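Local coordinates for odorant binding protein ASP5 (Apis mellifera, PDB 3R72) that probably carries small hydrophobic odorant molecules through the antennal fluid of the honeybee, holding them in an internal pocket among its helices, at residues M33-P39 against Y105-Q109; I68-E73 against G84-V88; A12-R16 against K118-P122. One frame throughout, in Å; residues are numbered along the deposited sequence.

Contact 1 of 3, residues M33-P39 against Y105-Q109; sequences MRRGEFP and YQYVQ. With NBB (N-butyl-benzenesulfonamide), chain B.
The F38 ring lies against helix 100-114, one face under Q109 CG, the opposite face over M33 CA, its edge toward the face of Y105. The Y105 pair is an offset edge-to-face contact, with ring planes at 70° and centroids 5.7 Å apart. On the F38 face, Q109 CG makes a CH-pi contact, 3.7 Å from the centroid of the F38 ring. With CG anti to the backbone N (chi1 -165°), Y105 sends its ring across the contact, and Y105 OH donates a hydrogen bond of 2.7 Å to P39 O, the donor tilted 18° from the carbonyl plane. This bond ties the phenol end to the loop backbone just after F38. M33 comes in obliquely, its SD 4.1 Å from Y105 CE1, a Met-aromatic contact, and V108 CG1 lies 4.2 Å from F38 CE1. T48 of helix 42-54 touches both M33 and Y105, while Y112 meets F38 edge-to-face. Y107 belongs to the ligand pocket, Y107 CE2 lying 3.8 Å from C2 of the ligand in chain B. G36, at positive phi, is the C-prime residue of a Schellman motif that ends the preceding helix, with G36 N hydrogen-bonded to M33 O.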
loop_
_atom_site.group_PDB
_atom_site.type_symbol
_atom_site.label_atom_id
_atom_site.label_comp_id
_atom_site.label_asym_id
_atom_site.label_seq_id
_atom_site.Cartn_x
_atom_site.Cartn_y
_atom_site.Cartn_z
ATOM N N MET A 33 -3.092 8.475 6.468
ATOM C CA MET A 33 -3.653 7.136 6.277
ATOM C C MET A 33 -3.347 6.205 7.459
ATOM O O MET A 33 -4.208 5.420 7.873
ATOM C CB MET A 33 -3.181 6.522 4.959
ATOM C CG MET A 33 -3.703 7.271 3.728
ATOM S SD MET A 33 -3.378 6.406 2.176
ATOM C CE MET A 33 -1.589 6.553 2.049
ATOM N N ARG A 34 -2.144 6.299 8.022
ATOM C CA ARG A 34 -1.781 5.461 9.161
ATOM C C ARG A 34 -2.615 5.799 10.410
ATOM O O ARG A 34 -2.787 4.943 11.303
ATOM C CB ARG A 34 -0.280 5.572 9.429
ATOM C CG ARG A 34 0.583 4.877 8.362
ATOM C CD ARG A 34 2.003 5.430 8.344
ATOM N NE ARG A 34 2.806 4.947 7.219
ATOM C CZ ARG A 34 4.080 5.289 7.008
ATOM N NH1 ARG A 34 4.713 6.113 7.841
ATOM N NH2 ARG A 34 4.733 4.806 5.960
ATOM N N ARG A 35 -3.134 7.026 10.460
ATOM C CA ARG A 35 -4.035 7.492 11.508
ATOM C C ARG A 35 -5.501 7.165 11.178
ATOM O O ARG A 35 -6.401 7.565 11.908
ATOM C CB ARG A 35 -3.885 9.019 11.711
ATOM C CG ARG A 35 -2.452 9.528 11.944
ATOM C CD ARG A 35 -2.405 11.036 12.254
ATOM N NE ARG A 35 -2.334 11.898 11.062
ATOM C CZ ARG A 35 -1.210 12.293 10.448
ATOM N NH1 ARG A 35 -0.017 11.901 10.893
ATOM N NH2 ARG A 35 -1.268 13.091 9.366
ATOM N N GLY A 36 -5.748 6.457 10.074
ATOM C CA GLY A 36 -7.108 6.139 9.647
ATOM C C GLY A 36 -7.823 7.280 8.935
ATOM O O GLY A 36 -9.043 7.231 8.765
ATOM N N GLU A 37 -7.071 8.294 8.507
ATOM C CA GLU A 37 -7.636 9.410 7.755
ATOM C C GLU A 37 -7.623 9.035 6.282
ATOM O O GLU A 37 -6.566 9.019 5.651
ATOM C CB GLU A 37 -6.838 10.684 8.023
ATOM C CG GLU A 37 -6.827 11.077 9.490
ATOM C CD GLU A 37 -5.940 12.274 9.815
ATOM O OE1 GLU A 37 -5.288 12.849 8.928
ATOM O OE2 GLU A 37 -5.905 12.655 11.004
ATOM N N PHE A 38 -8.802 8.710 5.754
ATOM C CA PHE A 38 -8.991 8.319 4.358
ATOM C C PHE A 38 -10.032 9.236 3.697
ATOM O O PHE A 38 -11.155 8.828 3.393
ATOM C CB PHE A 38 -9.404 6.849 4.262
ATOM C CG PHE A 38 -8.309 5.893 4.641
ATOM C CD1 PHE A 38 -7.276 5.625 3.768
ATOM C CD2 PHE A 38 -8.309 5.267 5.863
ATOM C CE1 PHE A 38 -6.280 4.737 4.100
ATOM C CE2 PHE A 38 -7.305 4.371 6.198
ATOM C CZ PHE A 38 -6.289 4.115 5.316
ATOM N N PRO A 39 -9.671 10.499 3.468
ATOM C CA PRO A 39 -10.605 11.393 2.791
ATOM C C PRO A 39 -10.828 10.948 1.339
ATOM O O PRO A 39 -9.990 10.244 0.732
ATOM C CB PRO A 39 -9.884 12.733 2.832
ATOM C CG PRO A 39 -8.420 12.360 2.868
ATOM C CD PRO A 39 -8.372 11.141 3.733
ATOM N N TYR A 105 -6.847 2.737 -3.733
ATOM C CA TYR A 105 -7.174 3.352 -2.457
ATOM C C TYR A 105 -8.120 2.475 -1.636
ATOM O O TYR A 105 -7.958 2.336 -0.428
ATOM C CB TYR A 105 -7.816 4.695 -2.683
ATOM C CG TYR A 105 -7.915 5.637 -1.502
ATOM C CD1 TYR A 105 -6.792 6.087 -0.830
ATOM C CD2 TYR A 105 -9.140 6.165 -1.121
ATOM C CE1 TYR A 105 -6.875 7.039 0.161
ATOM C CE2 TYR A 105 -9.232 7.117 -0.128
ATOM C CZ TYR A 105 -8.095 7.538 0.510
ATOM O OH TYR A 105 -8.121 8.497 1.475
ATOM N N GLN A 106 -9.106 1.874 -2.297
ATOM C CA GLN A 106 -10.014 0.954 -1.634
ATOM C C GLN A 106 -9.251 -0.254 -1.077
ATOM O O GLN A 106 -9.537 -0.726 0.014
ATOM C CB GLN A 106 -11.106 0.491 -2.600
ATOM C CG GLN A 106 -12.131 1.567 -2.999
ATOM C CD GLN A 106 -12.797 1.275 -4.325
ATOM O OE1 GLN A 106 -12.859 0.125 -4.757
ATOM N NE2 GLN A 106 -13.280 2.321 -4.995
ATOM N N TYR A 107 -8.289 -0.773 -1.832
ATOM C CA TYR A 107 -7.501 -1.918 -1.392
ATOM C C TYR A 107 -6.673 -1.570 -0.153
ATOM O O TYR A 107 -6.620 -2.324 0.822
ATOM C CB TYR A 107 -6.611 -2.411 -2.556
ATOM C CG TYR A 107 -5.832 -3.636 -2.172
ATOM C CD1 TYR A 107 -6.451 -4.880 -2.187
ATOM C CD2 TYR A 107 -4.529 -3.569 -1.745
ATOM C CE1 TYR A 107 -5.809 -6.018 -1.774
ATOM C CE2 TYR A 107 -3.871 -4.717 -1.343
ATOM C CZ TYR A 107 -4.528 -5.934 -1.349
ATOM O OH TYR A 107 -3.904 -7.065 -0.911
ATOM N N VAL A 108 -6.043 -0.402 -0.179
ATOM C CA VAL A 108 -5.276 0.080 0.960
ATOM C C VAL A 108 -6.177 0.211 2.202
ATOM O O VAL A 108 -5.791 -0.185 3.291
ATOM C CB VAL A 108 -4.562 1.416 0.602
ATOM C CG1 VAL A 108 -3.932 2.039 1.841
ATOM C CG2 VAL A 108 -3.521 1.162 -0.481
ATOM N N GLN A 109 -7.374 0.754 2.032
ATOM C CA GLN A 109 -8.338 0.860 3.130
ATOM C C GLN A 109 -8.744 -0.516 3.654
ATOM O O GLN A 109 -8.923 -0.683 4.860
ATOM C CB GLN A 109 -9.580 1.621 2.693
ATOM C CG GLN A 109 -9.355 3.101 2.564
ATOM C CD GLN A 109 -10.510 3.781 1.884
ATOM O OE1 GLN A 109 -10.581 3.830 0.649
ATOM N NE2 GLN A 109 -11.427 4.293 2.673
HETATM O O1S NBB B . 1.149 -2.792 -2.430
HETATM S S NBB B . 1.749 -2.459 -1.190
HETATM O O2S NBB B . 2.550 -1.266 -1.187
HETATM N N10 NBB B . 2.672 -3.699 -0.778
HETATM C C11 NBB B . 2.118 -5.035 -0.702
HETATM C C12 NBB B . 2.738 -5.841 0.424
HETATM C C13 NBB B . 2.349 -5.354 1.820
HETATM C C14 NBB B . 0.902 -5.677 2.123
HETATM C C4 NBB B . 0.575 -2.316 -0.055
HETATM C C5 NBB B . 0.938 -1.948 1.243
HETATM C C6 NBB B . -0.028 -1.821 2.252
HETATM C C1 NBB B . -1.369 -2.052 1.992
HETATM C C2 NBB B . -1.750 -2.395 0.716
HETATM C C3 NBB B . -0.800 -2.531 -0.295
#

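Contact 2 of 3, residues I68-E73 against G84-V88; sequences IVKQLE and GKEIV. With NBB (N-butyl-benzenesulfonamide), chain B.
This is an antiparallel helix-helix contact between consecutive helices, 65-75 and 81-91, whose local axes run at 160° and approach to 10.3 Å. Its apolar centre is V88, whose CG2 meets two partners, L72 CD2 at 3.5 Å and I68 CG2 at 3.6 Å. L72 holds CG between its backbone N and carbonyl carbon (chi1 79°), and from there CD2 also lies 3.8 Å from G84 O. A CB at G84 would come about 3.6 Å from L72 CD1, so the lack of a side chain probably eases this close approach. The two helices form a helical hairpin in the largely helical fold of the PBP/GOBP family, and I68 and L72 also line the ligand pocket: I68 O is 3.6 Å from C12 on the butyl tail of the ligand in chain B. On the margin, the extended K85 side chain crosses that of E73 at about a right angle, and K85 NZ reaches E73 OE2 at 2.9 Å in a salt bridge whose hydrogen bond is weak. Replacing E73 by an alanine would probably leave the K85 ammonium without this carboxylate and free its chain to swing. V69 CG1 packs beside the same lysine, 4.0 Å from K85 CE.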
loop_
_atom_site.group_PDB
_atom_site.type_symbol
_atom_site.label_atom_id
_atom_site.label_comp_id
_atom_site.label_asym_id
_atom_site.label_seq_id
_atom_site.Cartn_x
_atom_site.Cartn_y
_atom_site.Cartn_z
ATOM N N ILE A 68 1.970 -8.945 -4.592
ATOM C CA ILE A 68 1.635 -8.481 -3.246
ATOM C C ILE A 68 2.160 -9.487 -2.215
ATOM O O ILE A 68 2.792 -9.093 -1.228
ATOM C CB ILE A 68 0.122 -8.227 -3.101
ATOM C CG1 ILE A 68 -0.243 -6.972 -3.897
ATOM C CG2 ILE A 68 -0.276 -8.072 -1.647
ATOM C CD1 ILE A 68 -1.714 -6.725 -4.102
ATOM N N VAL A 69 1.926 -10.776 -2.449
ATOM C CA VAL A 69 2.417 -11.792 -1.517
ATOM C C VAL A 69 3.952 -11.842 -1.495
ATOM O O VAL A 69 4.555 -11.906 -0.429
ATOM C CB VAL A 69 1.775 -13.175 -1.801
ATOM C CG1 VAL A 69 2.430 -14.267 -0.972
ATOM C CG2 VAL A 69 0.263 -13.105 -1.531
ATOM N N LYS A 70 4.591 -11.775 -2.654
ATOM C CA LYS A 70 6.048 -11.737 -2.694
ATOM C C LYS A 70 6.604 -10.535 -1.951
ATOM O O LYS A 70 7.587 -10.667 -1.218
ATOM C CB LYS A 70 6.553 -11.742 -4.134
ATOM C CG LYS A 70 6.541 -13.124 -4.781
ATOM C CD LYS A 70 7.456 -13.202 -6.013
ATOM C CE LYS A 70 6.719 -13.098 -7.340
ATOM N NZ LYS A 70 5.688 -12.052 -7.421
ATOM N N GLN A 71 5.993 -9.365 -2.121
ATOM C CA GLN A 71 6.473 -8.162 -1.444
ATOM C C GLN A 71 6.326 -8.284 0.058
ATOM O O GLN A 71 7.229 -7.897 0.803
ATOM C CB GLN A 71 5.769 -6.910 -1.959
ATOM C CG GLN A 71 6.184 -6.516 -3.370
ATOM C CD GLN A 71 7.582 -5.896 -3.455
ATOM O OE1 GLN A 71 8.301 -5.797 -2.475
ATOM N NE2 GLN A 71 7.922 -5.389 -4.627
ATOM N N LEU A 72 5.204 -8.811 0.537
ATOM C CA LEU A 72 5.047 -8.944 1.976
ATOM C C LEU A 72 6.064 -9.963 2.529
ATOM O O LEU A 72 6.612 -9.752 3.609
ATOM C CB LEU A 72 3.600 -9.191 2.371
ATOM C CG LEU A 72 2.979 -10.567 2.234
ATOM C CD1 LEU A 72 3.401 -11.478 3.396
ATOM C CD2 LEU A 72 1.465 -10.466 2.127
ATOM N N GLU A 73 6.368 -11.012 1.770
ATOM C CA GLU A 73 7.370 -11.994 2.190
ATOM C C GLU A 73 8.773 -11.399 2.295
ATOM O O GLU A 73 9.540 -11.796 3.163
ATOM C CB GLU A 73 7.385 -13.204 1.248
ATOM C CG GLU A 73 6.125 -14.066 1.383
ATOM C CD GLU A 73 5.939 -15.108 0.275
ATOM O OE1 GLU A 73 6.502 -14.926 -0.825
ATOM O OE2 GLU A 73 5.190 -16.093 0.487
ATOM N N GLY A 84 0.021 -11.257 7.603
ATOM C CA GLY A 84 -0.074 -10.475 6.378
ATOM C C GLY A 84 -0.718 -11.241 5.231
ATOM O O GLY A 84 -1.527 -10.686 4.479
ATOM N N LYS A 85 -0.358 -12.514 5.072
ATOM C CA LYS A 85 -0.988 -13.348 4.046
ATOM C C LYS A 85 -2.491 -13.459 4.278
ATOM O O LYS A 85 -3.263 -13.489 3.329
ATOM C CB LYS A 85 -0.351 -14.738 3.979
ATOM C CG LYS A 85 1.017 -14.757 3.357
ATOM C CD LYS A 85 1.631 -16.149 3.331
ATOM C CE LYS A 85 2.936 -16.130 2.548
ATOM N NZ LYS A 85 3.676 -17.416 2.608
ATOM N N GLU A 86 -2.917 -13.536 5.539
ATOM C CA GLU A 86 -4.334 -13.611 5.861
ATOM C C GLU A 86 -5.055 -12.313 5.533
ATOM O O GLU A 86 -6.209 -12.351 5.108
ATOM C CB GLU A 86 -4.527 -14.016 7.319
ATOM C CG GLU A 86 -4.096 -15.438 7.572
ATOM C CD GLU A 86 -4.296 -15.863 8.998
ATOM O OE1 GLU A 86 -5.120 -16.741 9.208
ATOM O OE2 GLU A 86 -3.613 -15.361 9.907
ATOM N N ILE A 87 -4.383 -11.179 5.686
ATOM C CA ILE A 87 -4.980 -9.906 5.279
ATOM C C ILE A 87 -5.158 -9.850 3.764
ATOM O O ILE A 87 -6.226 -9.484 3.272
ATOM C CB ILE A 87 -4.159 -8.706 5.783
ATOM C CG1 ILE A 87 -4.202 -8.624 7.312
ATOM C CG2 ILE A 87 -4.677 -7.402 5.156
ATOM C CD1 ILE A 87 -3.280 -7.562 7.908
ATOM N N VAL A 88 -4.135 -10.242 3.018
ATOM C CA VAL A 88 -4.249 -10.295 1.557
ATOM C C VAL A 88 -5.354 -11.265 1.139
ATOM O O VAL A 88 -6.147 -10.983 0.231
ATOM C CB VAL A 88 -2.914 -10.689 0.901
ATOM C CG1 VAL A 88 -3.085 -10.820 -0.612
ATOM C CG2 VAL A 88 -1.843 -9.632 1.240
HETATM O O1S NBB B . 1.149 -2.792 -2.430
HETATM S S NBB B . 1.749 -2.459 -1.190
HETATM O O2S NBB B . 2.550 -1.266 -1.187
HETATM N N10 NBB B . 2.672 -3.699 -0.778
HETATM C C11 NBB B . 2.118 -5.035 -0.702
HETATM C C12 NBB B . 2.738 -5.841 0.424
HETATM C C13 NBB B . 2.349 -5.354 1.820
HETATM C C14 NBB B . 0.902 -5.677 2.123
HETATM C C4 NBB B . 0.575 -2.316 -0.055
HETATM C C5 NBB B . 0.938 -1.948 1.243
HETATM C C6 NBB B . -0.028 -1.821 2.252
HETATM C C1 NBB B . -1.369 -2.052 1.992
HETATM C C2 NBB B . -1.750 -2.395 0.716
HETATM C C3 NBB B . -0.800 -2.531 -0.295
#

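Contact 3 of 3, residues A12-R16 against K118-P122; sequences AKNMR and KFFFP. With NBB (N-butyl-benzenesulfonamide), chain C; NBB (N-butyl-benzenesulfonamide), chain B.
R16 grips the C-terminal carboxylate of P122; on the same helix A12 packs against P122 and F120, and M15 CE against P122 CG. R16 NE donates to P122 O at 2.8 Å, in the carbonyl plane and on a lone pair; the bond is bent (N-H...O 144°) and the oxygen lies 17° out of the guanidinium plane. R16 NH2 adds a weak bond to it. The bend at chi3 (-66°) of R16 turns its guanidinium edge toward that oxygen, and E27 and D31 hold R16 NH1 in salt bridges. P122 OXT is hydrogen-bonded to Y47 OH, so both oxygens of the buried chain end have partners, an environment likely to favour the ionised carboxylate. The apolar part is at ordinary van der Waals distance: A12 CB sits 4.0 Å from P122 CB and, at the edge of the F120 ring, 3.9 Å from F120 CZ. Over a face of that ring lies C14 of the chain C ligand, 3.6 Å from F120 CG. The F121 side chain leaves on the other side of the tail, CD1 3.6 Å from C5 of the chain B ligand. More loosely, the contact ends at the exposed outer flank of the helix (K13, N14), and the tail is exposed at its start (K118). Its last residues, F121 and P122, are buried between helix 5-23, helix 42-54, whose I51 touches M15, F121 and P122, and helix 100-114, whose V108 touches F121.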
loop_
_atom_site.group_PDB
_atom_site.type_symbol
_atom_site.label_atom_id
_atom_site.label_comp_id
_atom_site.label_asym_id
_atom_site.label_seq_id
_atom_site.Cartn_x
_atom_site.Cartn_y
_atom_site.Cartn_z
ATOM N N ALA A 12 10.926 2.623 1.256
ATOM C CA ALA A 12 9.613 3.240 1.381
ATOM C C ALA A 12 9.733 4.755 1.303
ATOM O O ALA A 12 8.936 5.399 0.625
ATOM C CB ALA A 12 8.942 2.830 2.671
ATOM N N LYS A 13 10.711 5.334 1.994
ATOM C CA LYS A 13 10.878 6.791 2.021
ATOM C C LYS A 13 11.231 7.315 0.638
ATOM O O LYS A 13 10.772 8.387 0.236
ATOM C CB LYS A 13 11.917 7.229 3.064
ATOM C CG LYS A 13 11.374 7.179 4.470
ATOM C CD LYS A 13 12.389 7.563 5.525
ATOM C CE LYS A 13 11.767 7.436 6.917
ATOM N NZ LYS A 13 12.757 7.579 8.016
ATOM N N ASN A 14 12.051 6.566 -0.102
ATOM C CA ASN A 14 12.431 7.003 -1.434
ATOM C C ASN A 14 11.311 6.879 -2.453
ATOM O O ASN A 14 11.150 7.738 -3.308
ATOM C CB ASN A 14 13.726 6.329 -1.863
ATOM C CG ASN A 14 14.918 6.983 -1.211
ATOM O OD1 ASN A 14 15.136 8.170 -1.379
ATOM N ND2 ASN A 14 15.662 6.236 -0.440
ATOM N N MET A 15 10.500 5.838 -2.346
ATOM C CA MET A 15 9.292 5.727 -3.171
ATOM C C MET A 15 8.307 6.849 -2.856
ATOM O O MET A 15 7.736 7.469 -3.758
ATOM C CB MET A 15 8.628 4.378 -2.951
ATOM C CG MET A 15 9.446 3.231 -3.512
ATOM S SD MET A 15 8.584 1.659 -3.503
ATOM C CE MET A 15 8.303 1.474 -1.783
ATOM N N ARG A 16 8.107 7.118 -1.573
ATOM C CA ARG A 16 7.228 8.217 -1.174
ATOM C C ARG A 16 7.688 9.527 -1.788
ATOM O O ARG A 16 6.891 10.271 -2.373
ATOM C CB ARG A 16 7.185 8.377 0.345
ATOM C CG ARG A 16 6.461 9.655 0.787
ATOM C CD ARG A 16 6.382 9.838 2.268
ATOM N NE ARG A 16 5.564 8.823 2.908
ATOM C CZ ARG A 16 5.088 8.912 4.152
ATOM N NH1 ARG A 16 5.345 9.973 4.914
ATOM N NH2 ARG A 16 4.367 7.921 4.650
ATOM N N LYS A 118 -1.227 -2.135 13.042
ATOM C CA LYS A 118 -0.009 -2.512 12.346
ATOM C C LYS A 118 0.066 -2.025 10.896
ATOM O O LYS A 118 1.073 -2.243 10.233
ATOM C CB LYS A 118 0.179 -4.026 12.426
ATOM C CG LYS A 118 0.211 -4.531 13.871
ATOM C CD LYS A 118 0.935 -5.846 14.034
ATOM C CE LYS A 118 1.078 -6.194 15.513
ATOM N NZ LYS A 118 1.851 -7.453 15.724
ATOM N N PHE A 119 -0.961 -1.333 10.412
ATOM C CA PHE A 119 -0.969 -0.826 9.033
ATOM C C PHE A 119 0.271 -0.015 8.713
ATOM O O PHE A 119 0.712 0.791 9.517
ATOM C CB PHE A 119 -2.189 0.050 8.859
ATOM C CG PHE A 119 -2.268 0.744 7.524
ATOM C CD1 PHE A 119 -2.816 0.123 6.400
ATOM C CD2 PHE A 119 -1.823 2.040 7.395
ATOM C CE1 PHE A 119 -2.903 0.802 5.187
ATOM C CE2 PHE A 119 -1.910 2.719 6.192
ATOM C CZ PHE A 119 -2.460 2.095 5.100
ATOM N N PHE A 120 0.798 -0.219 7.506
ATOM C CA PHE A 120 1.895 0.561 6.946
ATOM C C PHE A 120 1.665 0.713 5.452
ATOM O O PHE A 120 1.328 -0.245 4.788
ATOM C CB PHE A 120 3.225 -0.147 7.186
ATOM C CG PHE A 120 4.416 0.598 6.636
ATOM C CD1 PHE A 120 5.086 1.505 7.432
ATOM C CD2 PHE A 120 4.841 0.417 5.321
ATOM C CE1 PHE A 120 6.176 2.210 6.936
ATOM C CE2 PHE A 120 5.931 1.123 4.817
ATOM C CZ PHE A 120 6.594 2.022 5.628
ATOM N N PHE A 121 1.848 1.912 4.934
ATOM C CA PHE A 121 1.862 2.143 3.501
ATOM C C PHE A 121 3.002 3.133 3.245
ATOM O O PHE A 121 3.150 4.093 3.987
ATOM C CB PHE A 121 0.527 2.707 3.005
ATOM C CG PHE A 121 0.412 2.708 1.516
ATOM C CD1 PHE A 121 0.041 1.552 0.838
ATOM C CD2 PHE A 121 0.743 3.826 0.775
ATOM C CE1 PHE A 121 -0.036 1.521 -0.541
ATOM C CE2 PHE A 121 0.651 3.811 -0.600
ATOM C CZ PHE A 121 0.268 2.653 -1.257
ATOM N N PRO A 122 3.812 2.916 2.200
ATOM C CA PRO A 122 4.964 3.801 1.981
ATOM C C PRO A 122 4.593 5.276 1.872
ATOM O O PRO A 122 5.314 6.124 2.435
ATOM C CB PRO A 122 5.549 3.287 0.663
ATOM C CG PRO A 122 5.190 1.876 0.639
ATOM C CD PRO A 122 3.819 1.779 1.267
ATOM O OXT PRO A 122 3.588 5.616 1.221
HETATM O O1S NBB C . 4.795 -1.493 2.233
HETATM S S NBB C . 5.579 -2.617 1.803
HETATM O O2S NBB C . 4.966 -3.385 0.757
HETATM N N10 NBB C . 5.780 -3.578 3.064
HETATM C C11 NBB C . 6.371 -3.069 4.290
HETATM C C12 NBB C . 5.954 -3.901 5.495
HETATM C C13 NBB C . 6.824 -3.616 6.711
HETATM C C14 NBB C . 6.565 -2.242 7.276
HETATM C C4 NBB C . 7.046 -2.137 1.297
HETATM C C5 NBB C . 7.692 -2.759 0.218
HETATM C C6 NBB C . 8.958 -2.356 -0.215
HETATM C C1 NBB C . 9.610 -1.329 0.453
HETATM C C2 NBB C . 8.989 -0.708 1.524
HETATM C C3 NBB C . 7.720 -1.105 1.942
HETATM O O1S NBB B . 1.149 -2.792 -2.430
HETATM S S NBB B . 1.749 -2.459 -1.190
HETATM O O2S NBB B . 2.550 -1.266 -1.187
HETATM N N10 NBB B . 2.672 -3.699 -0.778
HETATM C C11 NBB B . 2.118 -5.035 -0.702
HETATM C C12 NBB B . 2.738 -5.841 0.424
HETATM C C13 NBB B . 2.349 -5.354 1.820
HETATM C C14 NBB B . 0.902 -5.677 2.123
HETATM C C4 NBB B . 0.575 -2.316 -0.055
HETATM C C5 NBB B . 0.938 -1.948 1.243
HETATM C C6 NBB B . -0.028 -1.821 2.252
HETATM C C1 NBB B . -1.369 -2.052 1.992
HETATM C C2 NBB B . -1.750 -2.395 0.716
HETATM C C3 NBB B . -0.800 -2.531 -0.295
#

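Overall arrangement
From the N terminus, helix 5-23 opens the widest loop, closed when the C-terminal tail returns in contact 3. Inside it, the loop after helix 27-32 begins the one closed by contact 1 on helix 100-114, and contact 2, between helices 65-75 and 81-91, is nested within both; none of the three cross. Contacts 1 and 3 adjoin, R34 NH2 lying 2.6 Å from F121 O, a probable hydrogen bond. Contacts 1 and 2 meet where Y107 touches I68 and V88. Contacts 2 and 3 do not touch, their nearest atoms about 7 Å apart, yet all three border the chain B ligand from different parts of the fold.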